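Local coordinates for extracellular solute-binding protein, family 3 (Methylophaga aminisulfidivorans MP, PDB 5SV6) that is of unknown function but has a periplasmic binding protein-like architecture and is probably linked to methanol dehydrogenase, at residues D76-E81 with N269-K274. Numbering follows the deposited sequence.
Sequences DTMDRE and NTALHK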
loop_
_atom_site.group_PDB
_atom_site.type_symbol
_atom_site.label_atom_id
_atom_site.label_comp_id
_atom_site.label_asym_id
_atom_site.label_seq_id
_atom_site.Cartn_x
_atom_site.Cartn_y
_atom_site.Cartn_z
ATOM N N ASP A 76 15.292 7.013 -15.952
ATOM C CA ASP A 76 16.105 8.180 -16.315
ATOM C C ASP A 76 17.470 8.116 -15.637
ATOM O O ASP A 76 18.504 8.351 -16.262
ATOM C CB ASP A 76 15.415 9.484 -15.902
ATOM C CG ASP A 76 14.247 9.860 -16.812
ATOM O OD1 ASP A 76 14.053 9.218 -17.865
ATOM O OD2 ASP A 76 13.521 10.819 -16.468
ATOM N N THR A 77 17.460 7.799 -14.346
ATOM C CA THR A 77 18.684 7.736 -13.551
ATOM C C THR A 77 19.639 6.649 -14.036
ATOM O O THR A 77 20.859 6.803 -13.953
ATOM C CB THR A 77 18.355 7.545 -12.064
ATOM O OG1 THR A 77 17.446 8.575 -11.662
ATOM C CG2 THR A 77 19.623 7.615 -11.200
HETATM N N MSE A 78 19.080 5.569 -14.576
HETATM C CA MSE A 78 19.869 4.466 -15.095
HETATM C C MSE A 78 20.206 4.655 -16.566
HETATM O O MSE A 78 20.826 3.784 -17.177
HETATM C CB MSE A 78 19.108 3.142 -14.920
HETATM C CG MSE A 78 18.796 2.811 -13.479
HETATM SE SE MSE A 78 17.628 1.255 -13.326
HETATM C CE MSE A 78 18.965 -0.105 -13.767
ATOM N N ASP A 79 19.788 5.786 -17.130
ATOM C CA ASP A 79 19.944 6.042 -18.564
ATOM C C ASP A 79 19.310 4.960 -19.439
ATOM O O ASP A 79 19.881 4.537 -20.450
ATOM C CB ASP A 79 21.419 6.230 -18.920
ATOM C CG ASP A 79 22.022 7.449 -18.248
ATOM O OD1 ASP A 79 21.400 8.531 -18.304
ATOM O OD2 ASP A 79 23.107 7.323 -17.646
ATOM N N ARG A 80 18.120 4.517 -19.063
ATOM C CA ARG A 80 17.414 3.534 -19.870
ATOM C C ARG A 80 16.085 4.078 -20.373
ATOM O O ARG A 80 15.496 4.971 -19.765
ATOM C CB ARG A 80 17.167 2.265 -19.059
ATOM C CG ARG A 80 18.429 1.520 -18.666
ATOM C CD ARG A 80 18.059 0.376 -17.760
ATOM N NE ARG A 80 19.189 -0.469 -17.401
ATOM C CZ ARG A 80 19.222 -1.778 -17.604
ATOM N NH1 ARG A 80 18.191 -2.388 -18.178
ATOM N NH2 ARG A 80 20.281 -2.474 -17.235
ATOM N N GLU A 81 15.607 3.524 -21.478
ATOM C CA GLU A 81 14.272 3.847 -21.941
ATOM C C GLU A 81 13.252 3.030 -21.153
ATOM O O GLU A 81 13.351 1.808 -21.079
ATOM C CB GLU A 81 14.123 3.566 -23.432
ATOM C CG GLU A 81 12.683 3.649 -23.892
ATOM C CD GLU A 81 12.552 3.685 -25.395
ATOM O OE1 GLU A 81 13.369 3.030 -26.077
ATOM O OE2 GLU A 81 11.635 4.386 -25.884
ATOM N N ASN A 269 20.197 -0.328 -7.102
ATOM C CA ASN A 269 20.613 0.227 -5.828
ATOM C C ASN A 269 21.420 1.514 -6.004
ATOM O O ASN A 269 21.265 2.469 -5.249
ATOM C CB ASN A 269 21.408 -0.808 -5.026
ATOM C CG ASN A 269 20.506 -1.800 -4.315
ATOM O OD1 ASN A 269 19.322 -1.519 -4.094
ATOM N ND2 ASN A 269 21.056 -2.957 -3.945
ATOM N N THR A 270 22.269 1.528 -7.020
ATOM C CA THR A 270 23.069 2.704 -7.310
ATOM C C THR A 270 22.159 3.854 -7.706
ATOM O O THR A 270 22.333 4.975 -7.238
ATOM C CB THR A 270 24.084 2.398 -8.430
ATOM O OG1 THR A 270 25.070 1.503 -7.916
ATOM C CG2 THR A 270 24.783 3.668 -8.934
ATOM N N ALA A 271 21.174 3.568 -8.557
ATOM C CA ALA A 271 20.282 4.605 -9.044
ATOM C C ALA A 271 19.406 5.147 -7.914
ATOM O O ALA A 271 19.184 6.351 -7.825
ATOM C CB ALA A 271 19.419 4.086 -10.188
ATOM N N LEU A 272 18.904 4.251 -7.067
ATOM C CA LEU A 272 18.059 4.638 -5.926
ATOM C C LEU A 272 18.765 5.628 -5.016
ATOM O O LEU A 272 18.188 6.618 -4.580
ATOM C CB LEU A 272 17.659 3.406 -5.105
ATOM C CG LEU A 272 16.629 2.488 -5.755
ATOM C CD1 LEU A 272 16.335 1.273 -4.878
ATOM C CD2 LEU A 272 15.370 3.287 -6.010
ATOM N N HIS A 273 20.022 5.349 -4.717
ATOM C CA HIS A 273 20.781 6.266 -3.884
ATOM C C HIS A 273 20.960 7.614 -4.604
ATOM O O HIS A 273 20.738 8.685 -4.019
ATOM C CB HIS A 273 22.124 5.645 -3.492
ATOM C CG HIS A 273 22.862 6.434 -2.459
ATOM N ND1 HIS A 273 23.999 7.159 -2.750
ATOM C CD2 HIS A 273 22.614 6.633 -1.142
ATOM C CE1 HIS A 273 24.422 7.766 -1.653
ATOM N NE2 HIS A 273 23.599 7.462 -0.664
ATOM N N LYS A 274 21.316 7.561 -5.884
ATOM C CA LYS A 274 21.537 8.782 -6.665
ATOM C C LYS A 274 20.291 9.651 -6.764
ATOM O O LYS A 274 20.360 10.874 -6.645
ATOM C CB LYS A 274 22.033 8.447 -8.079
ATOM C CG LYS A 274 23.531 8.592 -8.252
ATOM C CD LYS A 274 23.943 8.765 -9.723
ATOM C CE LYS A 274 24.023 7.424 -10.416
ATOM N NZ LYS A 274 24.416 7.526 -11.856
HETATM O O HOH W 1 22.451 5.427 -12.076
HETATM O O HOH W 2 22.583 8.827 -13.676
#
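Thr77 and Ala271 bring the two backbones closest, their CA atoms 5.7 Å apart, where the C-terminal end of helix 66-77 meets the last turns of helix 262-274. Just beyond Thr77 the first helix closes in a Schellman motif: Asp79 takes a positive phi of 56°, and its N bonds back to Asp76 O at 3.0 Å. The chain then turns into an extended run leading to strand 82-87. Thr77 reaches across with its methyl branch. With OG1 beside the backbone N (chi1 -54°), the methyl CG2 lies anti to that N and packs 3.7 Å from Ala271 CB, while Lys274 CB closes on the same methyl from the next turn. The hydroxyl OG1 bonds back to Ile73 O within the helix. The small Ala271 side chain also receives Met78, a selenomethionine, whose CG lies 3.6 Å from Ala271 CB; the residue also touches Leu264, Glu267 and Ile268 of helix 262-274. In the periplasmic binding protein-like fold of this family 3 solute-binding protein the contact thus pairs an early helix with one near the C-terminus, both packed in the same lobe. Nearby, Arg80 adds a salt bridge to Glu267 of the second helix. At the solvent-exposed Lys274 the side chain, bent at chi3, brings NZ to within 4.2 Å of Thr77 O, and two waters link these atoms, each donating to Thr77 O and accepting from Lys274 NZ, one of the bonds to the amine being weak. Lys274 NZ lies 5.9 Å from Asp79 OD2, too far for a salt bridge.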